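Local structure of insecticidal Delta-Endotoxin Cry8Ea1 (Bacillus Thuringiensis, 3EB7) at residues A[487-492]-A[553-558]; A[264-269]-A[420-425]. The protein is an insecticidal three-domain crystal toxin, active against larvae of the beetle Holotrichia parallela, and probably kills by forming pores in gut-cell membranes. All coordinates share one frame; numbering follows the deposited sequence.

In the fold
From the N terminus, the chain builds the helical bundle that ends with helix 198-220, then enters the middle domain, where helix 263-270 opens contact 2. Long antiparallel hairpins follow before residues 420-425 return to the helix, closing a loop of 150 residues. Contact 1 opens later, on strand 482-491 of the C-terminal beta domain, and closes 60 residues on, where residues 553-558 lead into strand 559-567. The two loops follow one another, neither nested nor crossed, with the contact centres about 41 Å apart. Contact 2 joins helix 263-270 to the edge strand 414-422 of a three-stranded sheet; contact 1 fastens the loop before strand 559-567 to the end of strand 482-491.

Contact 1. Residues A[487-492]-A[553-558]; sequences IRLNIN and FTFNQA
Phe555 is the first residue of 553-558 to touch strand residues 487-491, and its ring meets both Leu489 and Ile491. The CD1 methyl of Ile491 lies over the centre of one ring face, 3.5 Å from the centroid and only 5° off the ring normal, a clear CH-pi contact. Two torsions of Ile491 put it there: CG1 stands beside the backbone N and opposite the carbonyl carbon (chi1 -42°), and chi2 then folds CD1 back over the ring. On the opposite face Phe553 brings its edge, CE1 offset toward the rim, so the ring is held between a methyl and a ring edge. Leu489 comes obliquely, CD1 reaching Phe555 CE2 at 3.6 Å. Large apolar residues suit these inward positions, where Leu562 of strand 559-567 and the ring of Tyr499 also pack against Phe555.

Past Phe555 the chain turns, and Gln557 contributes its backbone: its O lies 3.5 Å from Ile491 CG1. Its CB points away from the strand, and the residue is exposed, which suits a polar glutamine. Ala558, small enough to let the two backbones draw close, accepts the one hydrogen bond across the contact. Ile491 N donates to Ala558 O at 2.6 Å, nearly straight at 172° and in the carbonyl plane. The same oxygen lies 3.4 Å from Asn490 CA, in a CA-H...O contact. The CB of Asn490 points away from 553-558; its amide bonds Thr440 O through ND2 and Gln559 NE2 through OD1.

The pairing of strand 482-491 with strand 559-567, seen in the backbone bonds of Leu489 with Asp560, is thus carried one step further, into the loop. A short, well-aligned polar bond fixes the loop's end, while the ring beside it adds buried apolar surface and a CH-pi contact centred on one face.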
# COMPACT_ATOMS: atom_id res chain seq x y z
N ILE A 487 -20.32 -7.72 2.45
CA ILE A 487 -19.15 -7.50 3.25
C ILE A 487 -19.43 -8.06 4.65
O ILE A 487 -20.37 -7.62 5.33
CB ILE A 487 -18.77 -6.01 3.36
CG1 ILE A 487 -18.59 -5.37 1.99
CG2 ILE A 487 -17.50 -5.82 4.28
CD1 ILE A 487 -18.40 -3.91 2.05
N ARG A 488 -18.61 -9.04 5.03
CA ARG A 488 -18.77 -9.74 6.30
C ARG A 488 -17.95 -9.06 7.37
O ARG A 488 -16.77 -8.72 7.14
CB ARG A 488 -18.37 -11.19 6.11
CG ARG A 488 -17.45 -11.74 7.19
CD ARG A 488 -18.04 -13.03 7.80
NE ARG A 488 -19.48 -12.85 8.06
CZ ARG A 488 -19.97 -12.26 9.14
NH1 ARG A 488 -19.12 -11.82 10.10
NH2 ARG A 488 -21.30 -12.14 9.26
N LEU A 489 -18.57 -8.81 8.51
CA LEU A 489 -17.97 -7.95 9.55
C LEU A 489 -17.91 -8.58 10.96
O LEU A 489 -18.76 -9.40 11.33
CB LEU A 489 -18.75 -6.64 9.65
CG LEU A 489 -19.11 -5.79 8.43
CD1 LEU A 489 -20.14 -4.75 8.90
CD2 LEU A 489 -17.85 -5.13 7.85
N ASN A 490 -16.91 -8.17 11.74
CA ASN A 490 -16.84 -8.55 13.13
C ASN A 490 -17.00 -7.31 13.99
O ASN A 490 -16.12 -6.42 13.97
CB ASN A 490 -15.57 -9.36 13.44
CG ASN A 490 -15.68 -10.82 12.93
OD1 ASN A 490 -16.33 -11.66 13.57
ND2 ASN A 490 -15.10 -11.09 11.75
N ILE A 491 -18.14 -7.23 14.70
CA ILE A 491 -18.48 -5.99 15.43
C ILE A 491 -17.95 -6.11 16.88
O ILE A 491 -18.32 -7.04 17.63
CB ILE A 491 -20.03 -5.63 15.40
CG1 ILE A 491 -20.71 -5.83 14.01
CG2 ILE A 491 -20.30 -4.23 15.99
CD1 ILE A 491 -20.10 -5.09 12.83
N ASN A 492 -17.07 -5.18 17.26
CA ASN A 492 -16.61 -5.09 18.65
C ASN A 492 -17.70 -4.53 19.59
O ASN A 492 -18.63 -3.83 19.17
CB ASN A 492 -15.36 -4.24 18.75
CG ASN A 492 -14.09 -4.97 18.30
OD1 ASN A 492 -14.10 -6.16 17.97
ND2 ASN A 492 -12.99 -4.25 18.28
N PHE A 553 -27.75 3.79 12.89
CA PHE A 553 -28.34 2.47 13.02
C PHE A 553 -27.41 1.68 13.94
O PHE A 553 -26.30 2.13 14.24
CB PHE A 553 -28.43 1.78 11.66
CG PHE A 553 -27.06 1.47 11.03
CD1 PHE A 553 -26.41 0.27 11.28
CD2 PHE A 553 -26.45 2.38 10.17
CE1 PHE A 553 -25.17 -0.00 10.70
CE2 PHE A 553 -25.25 2.11 9.61
CZ PHE A 553 -24.60 0.92 9.88
N THR A 554 -27.88 0.53 14.39
CA THR A 554 -27.06 -0.43 15.12
C THR A 554 -26.91 -1.73 14.31
O THR A 554 -27.76 -2.05 13.48
CB THR A 554 -27.69 -0.76 16.49
OG1 THR A 554 -29.00 -1.25 16.26
CG2 THR A 554 -27.76 0.48 17.36
N PHE A 555 -25.84 -2.47 14.56
CA PHE A 555 -25.76 -3.83 14.08
C PHE A 555 -26.65 -4.79 14.89
O PHE A 555 -26.92 -4.55 16.05
CB PHE A 555 -24.30 -4.30 14.04
CG PHE A 555 -23.48 -3.56 13.03
CD1 PHE A 555 -22.67 -2.49 13.42
CD2 PHE A 555 -23.56 -3.90 11.69
CE1 PHE A 555 -21.95 -1.79 12.49
CE2 PHE A 555 -22.84 -3.21 10.76
CZ PHE A 555 -22.03 -2.14 11.16
N ASN A 556 -27.08 -5.87 14.28
CA ASN A 556 -27.91 -6.87 14.90
C ASN A 556 -27.08 -7.82 15.79
O ASN A 556 -27.51 -8.21 16.89
CB ASN A 556 -28.63 -7.68 13.81
CG ASN A 556 -29.57 -6.84 12.95
OD1 ASN A 556 -30.09 -5.82 13.40
ND2 ASN A 556 -29.82 -7.30 11.72
N GLN A 557 -25.91 -8.21 15.30
CA GLN A 557 -25.09 -9.16 16.04
C GLN A 557 -23.61 -8.95 15.78
O GLN A 557 -23.25 -8.06 14.98
CB GLN A 557 -25.53 -10.61 15.78
CG GLN A 557 -25.01 -11.23 14.55
CD GLN A 557 -25.92 -11.07 13.36
OE1 GLN A 557 -26.41 -9.98 13.08
NE2 GLN A 557 -26.14 -12.17 12.63
N ALA A 558 -22.79 -9.74 16.48
CA ALA A 558 -21.33 -9.61 16.45
C ALA A 558 -20.78 -9.89 15.04
O ALA A 558 -19.85 -9.24 14.58
CB ALA A 558 -20.70 -10.52 17.49

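Contact 2. Residues A[264-269]-A[420-425]; sequences NTLEST and TFIRNP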
# COMPACT_ATOMS: atom_id res chain seq x y z
N ASN A 264 4.78 -8.38 -22.36
CA ASN A 264 3.31 -8.51 -22.30
C ASN A 264 2.89 -9.88 -21.81
O ASN A 264 1.90 -10.00 -21.07
CB ASN A 264 2.63 -8.23 -23.63
CG ASN A 264 2.76 -6.77 -24.07
OD1 ASN A 264 2.90 -5.86 -23.25
ND2 ASN A 264 2.68 -6.54 -25.38
N THR A 265 3.61 -10.92 -22.22
CA THR A 265 3.29 -12.26 -21.73
C THR A 265 3.49 -12.35 -20.20
O THR A 265 2.67 -12.93 -19.51
CB THR A 265 4.16 -13.30 -22.43
OG1 THR A 265 4.09 -13.10 -23.86
CG2 THR A 265 3.75 -14.70 -22.08
N LEU A 266 4.58 -11.78 -19.68
CA LEU A 266 4.82 -11.75 -18.23
C LEU A 266 3.78 -10.93 -17.46
O LEU A 266 3.31 -11.36 -16.41
CB LEU A 266 6.23 -11.24 -17.88
CG LEU A 266 7.39 -12.12 -18.40
CD1 LEU A 266 8.66 -11.70 -17.70
CD2 LEU A 266 7.10 -13.67 -18.14
N GLU A 267 3.45 -9.75 -17.97
CA GLU A 267 2.48 -8.88 -17.30
C GLU A 267 1.11 -9.57 -17.21
O GLU A 267 0.45 -9.52 -16.19
CB GLU A 267 2.38 -7.51 -18.00
CG GLU A 267 1.47 -6.50 -17.30
CD GLU A 267 2.02 -5.96 -15.93
OE1 GLU A 267 3.19 -6.20 -15.57
OE2 GLU A 267 1.26 -5.27 -15.21
N SER A 268 0.71 -10.26 -18.26
CA SER A 268 -0.58 -10.94 -18.24
C SER A 268 -0.55 -12.33 -17.53
O SER A 268 -1.60 -12.89 -17.21
CB SER A 268 -1.16 -10.98 -19.66
OG SER A 268 -0.78 -12.18 -20.28
N THR A 269 0.63 -12.84 -17.20
CA THR A 269 0.75 -14.13 -16.52
C THR A 269 1.21 -14.03 -15.05
O THR A 269 0.66 -14.74 -14.19
CB THR A 269 1.70 -15.09 -17.28
OG1 THR A 269 1.41 -15.09 -18.68
CG2 THR A 269 1.60 -16.48 -16.75
N THR A 420 2.09 -16.82 -8.57
CA THR A 420 1.93 -17.08 -10.01
C THR A 420 3.22 -17.69 -10.56
O THR A 420 4.23 -17.76 -9.85
CB THR A 420 1.58 -15.81 -10.77
OG1 THR A 420 2.63 -14.85 -10.59
CG2 THR A 420 0.26 -15.26 -10.23
N PHE A 421 3.21 -18.13 -11.81
CA PHE A 421 4.29 -18.98 -12.27
C PHE A 421 4.35 -18.97 -13.79
O PHE A 421 3.31 -18.80 -14.44
CB PHE A 421 4.03 -20.40 -11.70
CG PHE A 421 5.13 -21.41 -11.94
CD1 PHE A 421 6.24 -21.47 -11.10
CD2 PHE A 421 5.00 -22.36 -12.93
CE1 PHE A 421 7.26 -22.43 -11.33
CE2 PHE A 421 6.00 -23.33 -13.15
CZ PHE A 421 7.13 -23.36 -12.35
N ILE A 422 5.56 -19.09 -14.35
CA ILE A 422 5.75 -19.47 -15.75
C ILE A 422 6.66 -20.69 -15.79
O ILE A 422 7.41 -20.93 -14.83
CB ILE A 422 6.39 -18.32 -16.62
CG1 ILE A 422 7.80 -17.97 -16.11
CG2 ILE A 422 5.51 -17.10 -16.64
CD1 ILE A 422 8.54 -16.89 -16.91
N ARG A 423 6.62 -21.42 -16.90
CA ARG A 423 7.46 -22.59 -17.19
C ARG A 423 8.56 -22.22 -18.18
O ARG A 423 8.38 -21.30 -18.97
CB ARG A 423 6.62 -23.69 -17.84
CG ARG A 423 6.10 -24.78 -16.88
CD ARG A 423 7.24 -25.61 -16.36
NE ARG A 423 7.02 -27.02 -16.56
CZ ARG A 423 7.94 -27.97 -16.43
NH1 ARG A 423 9.21 -27.70 -16.09
NH2 ARG A 423 7.56 -29.22 -16.66
N ASN A 424 9.67 -22.98 -18.16
CA ASN A 424 10.79 -22.82 -19.11
C ASN A 424 11.06 -21.39 -19.51
O ASN A 424 10.71 -21.01 -20.63
CB ASN A 424 10.56 -23.58 -20.43
CG ASN A 424 9.98 -24.95 -20.23
OD1 ASN A 424 9.21 -25.42 -21.09
ND2 ASN A 424 10.34 -25.61 -19.12
N PRO A 425 11.70 -20.62 -18.61
CA PRO A 425 12.23 -21.07 -17.31
C PRO A 425 11.14 -21.18 -16.19
O PRO A 425 10.15 -20.45 -16.23
CB PRO A 425 13.26 -20.01 -16.98
CG PRO A 425 12.71 -18.77 -17.61
CD PRO A 425 11.95 -19.19 -18.84
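Helix residues 264-269 and strand residues 420-422 run in nearly opposite directions, at 149°, with their axes 9.3 Å apart at closest approach. They draw together at the C-terminal end of the helical segment, where Thr269 lies nearest Thr420, the two CA atoms 7.2 Å apart. No hydrogen bond spans the gap, which is filled mainly by methyl groups.

Leu266 sends CD2 across to Ile422 CD1, 3.7 Å away, and the two side chains meet at about a right angle. In Ile422, CG1 stands between the backbone N and the carbonyl carbon (chi1 63°) and chi2 is extended, which carries CD1 out to the leucine. Its other branch, CG2, meets the CG2 methyl of Thr269 at 4.0 Å. A branched residue serves well here, since its two methyls spread over Leu266 and Thr269, CG2 touching both.

Thr269 uses its two branches for different tasks. The hydroxyl turns back along the helix, and OG1 donates to Thr265 O at 2.6 Å; CG2, placed anti to the backbone N, faces the strand and comes within 3.7 Å of Phe421 O. Threonine therefore satisfies its polar atom inside the helix while offering the strand a methyl. Thr420 rests its CB 3.7 Å from Thr269 O, and its hydroxyl is hydrogen-bonded to the backbone oxygen of Phe270, the next residue of the helix.

The strand segment belongs to strand 414-422, an outermost strand of a three-stranded antiparallel sheet paired with strand 427-434. Phe421, pointing away from the helix, stacks on Trp301. Trp256 packs against both Leu266 and Ile422, while on the bundle side Leu266 touches Ala198 and Trp201 of helix 198-220 and Glu267 forms a salt bridge with Arg208, so helix 263-270 lies between the helical bundle and the middle domain's beta structure.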